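Local atomic coordinates of type C neurotoxin (Clostridium botulinum, PDB entry 3PME), a protein that probably binds receptors on the nerve-cell surface, such as gangliosides or membrane lipids, as the receptor-binding domain of a botulinum C/D mosaic neurotoxin. Residues T312-A315 against T316-G319; K374-F378 against S379-A383. All blocks are in the same frame, centred on the assembly; numbering follows the deposited sequence.

Contact 1: T312-A315 against T316-G319; sequences TIYA and TQGG
Gln317 reaches over the turn with its side chain extended and sets its amide against Thr312 and Tyr314. The hydroxyl OG1 of Thr312 donates to OE1 of Gln317 at 2.7 Å. It lies in the plane of the amide and uses a lone pair, with a C=O...donor angle of 143°. Thr312 and Gln317 cross at about a right angle. OG1 of Thr312 sits between its backbone N and carbonyl carbon (chi1 63°), which points it at the amide. CG2 of Thr312 lies 3.6 Å from OE1 of Gln317.

This turn belongs to the loop between strands 302-308 and 326-332 of the C-terminal, beta-trefoil receptor-binding region. Within it, Tyr314 and Gln317 run side by side in the same direction. Their flat groups are turned almost perpendicular, 88° apart. OE1 of Gln317 approaches the ring at its edge, in plane, 3.7 Å from CD2 of Tyr314. CG1 of Ile313 sits over the centre of one face of the Tyr314 ring, 3.5 Å above its plane.

The backbone makes a short 3-10 turn through Ala315, Thr316 and Gln317. N of Gln317 bonds O of Tyr314 at 3.0 Å, and N of Gly318 bonds O of Ala315 at 3.1 Å. The chain then leaves through Gly318 and Gly319, both with positive phi. Thr312 also packs on Cys321 and Cys325, the disulfide pair further along the loop, and Tyr314 touches Tyr373 of strand 366-373.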
ATOM      1  N   THR A 312      30.107   5.357 -18.924  1.00 22.79           N
ATOM      2  CA  THR A 312      29.602   4.021 -18.589  1.00 21.48           C
ATOM      3  C   THR A 312      30.555   3.265 -17.664  1.00 22.12           C
ATOM      4  O   THR A 312      31.671   3.710 -17.416  1.00 22.17           O
ATOM      5  CB  THR A 312      29.382   3.145 -19.842  1.00 24.86           C
ATOM      6  OG1 THR A 312      30.642   2.929 -20.496  1.00 24.69           O
ATOM      7  CG2 THR A 312      28.403   3.798 -20.806  1.00 23.42           C
ATOM      8  N   ILE A 313      30.122   2.094 -17.199  1.00 19.64           N
ATOM      9  CA  ILE A 313      30.895   1.305 -16.242  1.00 18.41           C
ATOM     10  C   ILE A 313      32.062   0.558 -16.884  1.00 18.24           C
ATOM     11  O   ILE A 313      32.847  -0.090 -16.196  1.00 21.10           O
ATOM     12  CB  ILE A 313      29.994   0.318 -15.473  1.00 22.73           C
ATOM     13  CG1 ILE A 313      29.253  -0.609 -16.443  1.00 20.15           C
ATOM     14  CG2 ILE A 313      28.976   1.084 -14.623  1.00 20.17           C
ATOM     15  CD1 ILE A 313      28.564  -1.793 -15.730  1.00 19.99           C
ATOM     16  N   TYR A 314      32.149   0.634 -18.205  1.00 21.35           N
ATOM     17  CA  TYR A 314      33.149  -0.120 -18.955  1.00 22.67           C
ATOM     18  C   TYR A 314      34.154   0.833 -19.569  1.00 25.38           C
ATOM     19  O   TYR A 314      33.820   1.586 -20.485  1.00 26.09           O
ATOM     20  CB  TYR A 314      32.470  -0.946 -20.052  1.00 22.33           C
ATOM     21  CG  TYR A 314      31.379  -1.866 -19.549  1.00 21.33           C
ATOM     22  CD1 TYR A 314      31.636  -2.795 -18.550  1.00 19.54           C
ATOM     23  CD2 TYR A 314      30.093  -1.799 -20.070  1.00 23.31           C
ATOM     24  CE1 TYR A 314      30.635  -3.647 -18.094  1.00 20.74           C
ATOM     25  CE2 TYR A 314      29.085  -2.642 -19.619  1.00 22.06           C
ATOM     26  CZ  TYR A 314      29.362  -3.556 -18.630  1.00 21.58           C
ATOM     27  OH  TYR A 314      28.367  -4.406 -18.178  1.00 21.25           O
ATOM     28  N   ALA A 315      35.384   0.782 -19.066  1.00 22.19           N
ATOM     29  CA  ALA A 315      36.426   1.746 -19.445  1.00 26.77           C
ATOM     30  C   ALA A 315      36.719   1.755 -20.943  1.00 27.53           C
ATOM     31  O   ALA A 315      37.051   2.800 -21.507  1.00 31.28           O
ATOM     32  CB  ALA A 315      37.702   1.480 -18.654  1.00 25.54           C
ATOM     33  N   THR A 316      36.592   0.596 -21.585  1.00 27.09           N
ATOM     34  CA  THR A 316      36.910   0.476 -23.009  1.00 28.76           C
ATOM     35  C   THR A 316      35.921   1.199 -23.907  1.00 30.15           C
ATOM     36  O   THR A 316      36.149   1.329 -25.111  1.00 32.73           O
ATOM     37  CB  THR A 316      37.000  -0.992 -23.463  1.00 28.65           C
ATOM     38  OG1 THR A 316      35.790  -1.679 -23.114  1.00 28.81           O
ATOM     39  CG2 THR A 316      38.192  -1.675 -22.813  1.00 29.85           C
ATOM     40  N   GLN A 317      34.820   1.677 -23.341  1.00 27.78           N
ATOM     41  CA  GLN A 317      33.838   2.375 -24.161  1.00 29.58           C
ATOM     42  C   GLN A 317      34.223   3.842 -24.327  1.00 37.48           C
ATOM     43  O   GLN A 317      33.693   4.541 -25.191  1.00 37.24           O
ATOM     44  CB  GLN A 317      32.416   2.160 -23.633  1.00 28.82           C
ATOM     45  CG  GLN A 317      31.970   0.710 -23.868  1.00 25.97           C
ATOM     46  CD  GLN A 317      30.620   0.363 -23.275  1.00 28.17           C
ATOM     47  OE1 GLN A 317      30.094   1.074 -22.412  1.00 26.10           O
ATOM     48  NE2 GLN A 317      30.043  -0.751 -23.739  1.00 29.80           N
ATOM     49  N   GLY A 318      35.172   4.279 -23.504  1.00 32.67           N
ATOM     50  CA  GLY A 318      35.831   5.561 -23.690  1.00 39.59           C
ATOM     51  C   GLY A 318      34.888   6.739 -23.816  1.00 42.60           C
ATOM     52  O   GLY A 318      35.132   7.650 -24.607  1.00 47.08           O
ATOM     53  N   GLY A 319      33.812   6.724 -23.036  1.00 40.93           N
ATOM     54  CA  GLY A 319      32.848   7.810 -23.040  1.00 45.15           C
ATOM     55  C   GLY A 319      32.058   7.974 -24.330  1.00 46.08           C
ATOM     56  O   GLY A 319      31.350   8.969 -24.501  1.00 49.26           O
TER

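Contact 2: K374-F378 against S379-A383; sequences KPWRF and SFENA
The six-membered ring of Trp376 packs against Ala383 and Glu381 of the returning chain. The tight part is Trp376, Pro375 and Ala383. CH2 of Trp376 is 3.8 Å from CB of Ala383. CG of Pro375 lies over one face of the indole, toward its rim, and is 4.0 Å from CB of Ala383.

A type I turn from Trp376 to Ser379 reverses the chain, closed by N of Ser379 on O of Trp376 (3.0 Å). An ST turn follows: OG of Ser379, anti to its own backbone N (chi1 171°), accepts from N of Glu381 at 2.8 Å. A water inside the loop accepts from N of Trp376 and lies within bonding distance of O of Ser379 and O of Glu381.

The outer side is looser. The exposed Glu381 tilts its carboxylate 39° to the indole, with CD 3.9 Å from CZ3 of Trp376, and makes a weak, long ion pair with Lys252. Lys374 runs alongside Asn382, and NZ of Lys374 meets a lone pair of Asn382 OD1 at 2.9 Å. CE of Lys374 touches CD2 of Phe380.

Backbone bonds between Tyr373 and Ala383 pair strands 366-373 and 383-389 at the loop's base. Trp376 packs on Ile255 and Val257 of strand 255-260, and its NE1 bonds O of Lys252.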
ATOM      1  N   LYS A 374      29.751  -5.365 -13.112  1.00 22.72           N
ATOM      2  CA  LYS A 374      31.092  -4.954 -12.711  1.00 21.31           C
ATOM      3  C   LYS A 374      31.108  -3.434 -12.842  1.00 23.25           C
ATOM      4  O   LYS A 374      31.428  -2.909 -13.901  1.00 21.10           O
ATOM      5  CB  LYS A 374      32.128  -5.574 -13.648  1.00 21.54           C
ATOM      6  CG  LYS A 374      32.196  -7.102 -13.575  1.00 24.51           C
ATOM      7  CD  LYS A 374      33.084  -7.643 -14.689  1.00 26.79           C
ATOM      8  CE  LYS A 374      33.381  -9.111 -14.503  1.00 28.51           C
ATOM      9  NZ  LYS A 374      32.124  -9.876 -14.504  1.00 26.47           N
ATOM     10  N   PRO A 375      30.714  -2.724 -11.773  1.00 21.89           N
ATOM     11  CA  PRO A 375      30.389  -1.294 -11.908  1.00 23.63           C
ATOM     12  C   PRO A 375      31.580  -0.341 -11.834  1.00 23.68           C
ATOM     13  O   PRO A 375      31.396   0.837 -12.167  1.00 22.79           O
ATOM     14  CB  PRO A 375      29.440  -1.049 -10.732  1.00 20.72           C
ATOM     15  CG  PRO A 375      29.944  -2.007  -9.671  1.00 22.85           C
ATOM     16  CD  PRO A 375      30.368  -3.250 -10.438  1.00 20.84           C
ATOM     17  N   TRP A 376      32.749  -0.808 -11.399  1.00 21.82           N
ATOM     18  CA  TRP A 376      33.929   0.056 -11.338  1.00 23.90           C
ATOM     19  C   TRP A 376      34.765  -0.119 -12.591  1.00 24.29           C
ATOM     20  O   TRP A 376      35.166  -1.233 -12.921  1.00 24.91           O
ATOM     21  CB  TRP A 376      34.785  -0.263 -10.108  1.00 23.94           C
ATOM     22  CG  TRP A 376      34.075  -0.093  -8.801  1.00 25.43           C
ATOM     23  CD1 TRP A 376      33.892   1.073  -8.114  1.00 24.33           C
ATOM     24  CD2 TRP A 376      33.454  -1.118  -8.025  1.00 23.09           C
ATOM     25  NE1 TRP A 376      33.200   0.836  -6.956  1.00 24.60           N
ATOM     26  CE2 TRP A 376      32.911  -0.502  -6.877  1.00 24.64           C
ATOM     27  CE3 TRP A 376      33.302  -2.498  -8.184  1.00 23.50           C
ATOM     28  CZ2 TRP A 376      32.232  -1.221  -5.896  1.00 24.90           C
ATOM     29  CZ3 TRP A 376      32.632  -3.204  -7.212  1.00 23.23           C
ATOM     30  CH2 TRP A 376      32.106  -2.566  -6.079  1.00 24.72           C
ATOM     31  N   ARG A 377      35.050   0.982 -13.278  1.00 24.38           N
ATOM     32  CA  ARG A 377      35.769   0.920 -14.542  1.00 24.29           C
ATOM     33  C   ARG A 377      37.143   0.276 -14.384  1.00 27.51           C
ATOM     34  O   ARG A 377      37.623  -0.410 -15.284  1.00 28.13           O
ATOM     35  CB  ARG A 377      35.909   2.320 -15.157  1.00 24.86           C
ATOM     36  CG  ARG A 377      34.660   2.811 -15.869  1.00 24.85           C
ATOM     37  CD  ARG A 377      34.892   4.161 -16.557  1.00 28.18           C
ATOM     38  NE  ARG A 377      34.979   5.236 -15.574  1.00 29.07           N
ATOM     39  CZ  ARG A 377      33.928   5.878 -15.072  1.00 32.35           C
ATOM     40  NH1 ARG A 377      32.693   5.568 -15.472  1.00 25.93           N
ATOM     41  NH2 ARG A 377      34.108   6.837 -14.174  1.00 31.58           N
ATOM     42  N   PHE A 378      37.767   0.478 -13.233  1.00 27.96           N
ATOM     43  CA  PHE A 378      39.117  -0.026 -13.017  1.00 32.56           C
ATOM     44  C   PHE A 378      39.161  -1.497 -12.597  1.00 35.48           C
ATOM     45  O   PHE A 378      40.239  -2.030 -12.335  1.00 34.77           O
ATOM     46  CB  PHE A 378      39.813   0.817 -11.950  1.00 34.21           C
ATOM     47  CG  PHE A 378      39.097   0.824 -10.631  1.00 36.83           C
ATOM     48  CD1 PHE A 378      39.307  -0.191  -9.712  1.00 40.92           C
ATOM     49  CD2 PHE A 378      38.204   1.836 -10.316  1.00 38.87           C
ATOM     50  CE1 PHE A 378      38.642  -0.196  -8.495  1.00 36.88           C
ATOM     51  CE2 PHE A 378      37.538   1.842  -9.101  1.00 38.44           C
ATOM     52  CZ  PHE A 378      37.758   0.822  -8.191  1.00 39.64           C
ATOM     53  N   SER A 379      38.004  -2.153 -12.530  1.00 29.94           N
ATOM     54  CA  SER A 379      37.914  -3.460 -11.873  1.00 31.15           C
ATOM     55  C   SER A 379      36.953  -4.451 -12.526  1.00 30.51           C
ATOM     56  O   SER A 379      35.985  -4.056 -13.169  1.00 31.50           O
ATOM     57  CB  SER A 379      37.497  -3.260 -10.414  1.00 32.49           C
ATOM     58  OG  SER A 379      37.197  -4.488  -9.786  1.00 33.53           O
ATOM     59  N   PHE A 380      37.223  -5.743 -12.337  1.00 26.55           N
ATOM     60  CA  PHE A 380      36.300  -6.793 -12.756  1.00 31.45           C
ATOM     61  C   PHE A 380      35.540  -7.370 -11.562  1.00 27.61           C
ATOM     62  O   PHE A 380      34.939  -8.435 -11.663  1.00 27.49           O
ATOM     63  CB  PHE A 380      37.035  -7.914 -13.499  1.00 33.76           C
ATOM     64  CG  PHE A 380      37.106  -7.717 -14.993  1.00 35.10           C
ATOM     65  CD1 PHE A 380      37.477  -6.492 -15.531  1.00 37.03           C
ATOM     66  CD2 PHE A 380      36.823  -8.768 -15.859  1.00 38.31           C
ATOM     67  CE1 PHE A 380      37.552  -6.316 -16.908  1.00 38.57           C
ATOM     68  CE2 PHE A 380      36.895  -8.598 -17.235  1.00 34.33           C
ATOM     69  CZ  PHE A 380      37.262  -7.372 -17.757  1.00 34.87           C
ATOM     70  N   GLU A 381      35.560  -6.665 -10.435  1.00 27.22           N
ATOM     71  CA  GLU A 381      34.787  -7.093  -9.269  1.00 25.02           C
ATOM     72  C   GLU A 381      33.299  -6.945  -9.543  1.00 24.63           C
ATOM     73  O   GLU A 381      32.849  -5.921 -10.062  1.00 22.78           O
ATOM     74  CB  GLU A 381      35.154  -6.283  -8.023  1.00 27.19           C
ATOM     75  CG  GLU A 381      34.521  -6.825  -6.745  1.00 28.90           C
ATOM     76  CD  GLU A 381      34.826  -5.978  -5.521  1.00 34.13           C
ATOM     77  OE1 GLU A 381      35.825  -5.226  -5.543  1.00 35.80           O
ATOM     78  OE2 GLU A 381      34.067  -6.066  -4.532  1.00 34.86           O
ATOM     79  N   ASN A 382      32.541  -7.970  -9.174  1.00 22.00           N
ATOM     80  CA  ASN A 382      31.096  -7.945  -9.317  1.00 20.95           C
ATOM     81  C   ASN A 382      30.451  -7.327  -8.095  1.00 20.78           C
ATOM     82  O   ASN A 382      30.954  -7.474  -6.983  1.00 24.84           O
ATOM     83  CB  ASN A 382      30.562  -9.372  -9.498  1.00 24.65           C
ATOM     84  CG  ASN A 382      31.146 -10.057 -10.713  1.00 28.17           C
ATOM     85  OD1 ASN A 382      30.895  -9.656 -11.850  1.00 25.49           O
ATOM     86  ND2 ASN A 382      31.941 -11.099 -10.479  1.00 29.39           N
ATOM     87  N   ALA A 383      29.323  -6.658  -8.304  1.00 22.58           N
ATOM     88  CA  ALA A 383      28.553  -6.074  -7.211  1.00 20.99           C
ATOM     89  C   ALA A 383      27.093  -5.988  -7.619  1.00 20.25           C
ATOM     90  O   ALA A 383      26.788  -5.817  -8.793  1.00 20.76           O
ATOM     91  CB  ALA A 383      29.092  -4.674  -6.874  1.00 20.72           C
TER
HETATM   92  O   HOH W   1      33.818  -3.615 -11.413  1.00 22.69           O

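In the fold
Contact 1 comes first along the chain and contact 2 follows after it closes. Both lie in the C-terminal, beta-trefoil part of the receptor-binding domain. Their centres are about 12 Å apart, at the end of the molecule far from the chain centre. The two loops join strands of one antiparallel sheet: 302-308 to 326-332, and 366-373 to 383-389. Strands 326-332 and 383-389 pair directly. The loops also touch, as NH1 of Arg377 probably bonds O of Thr312 and forms a salt bridge with Asp309. Lys252, whose carbonyl is bound by Trp376 of contact 2, is a lysine with a potential role in membrane interaction. This tip therefore probably lies near the membrane-facing surface.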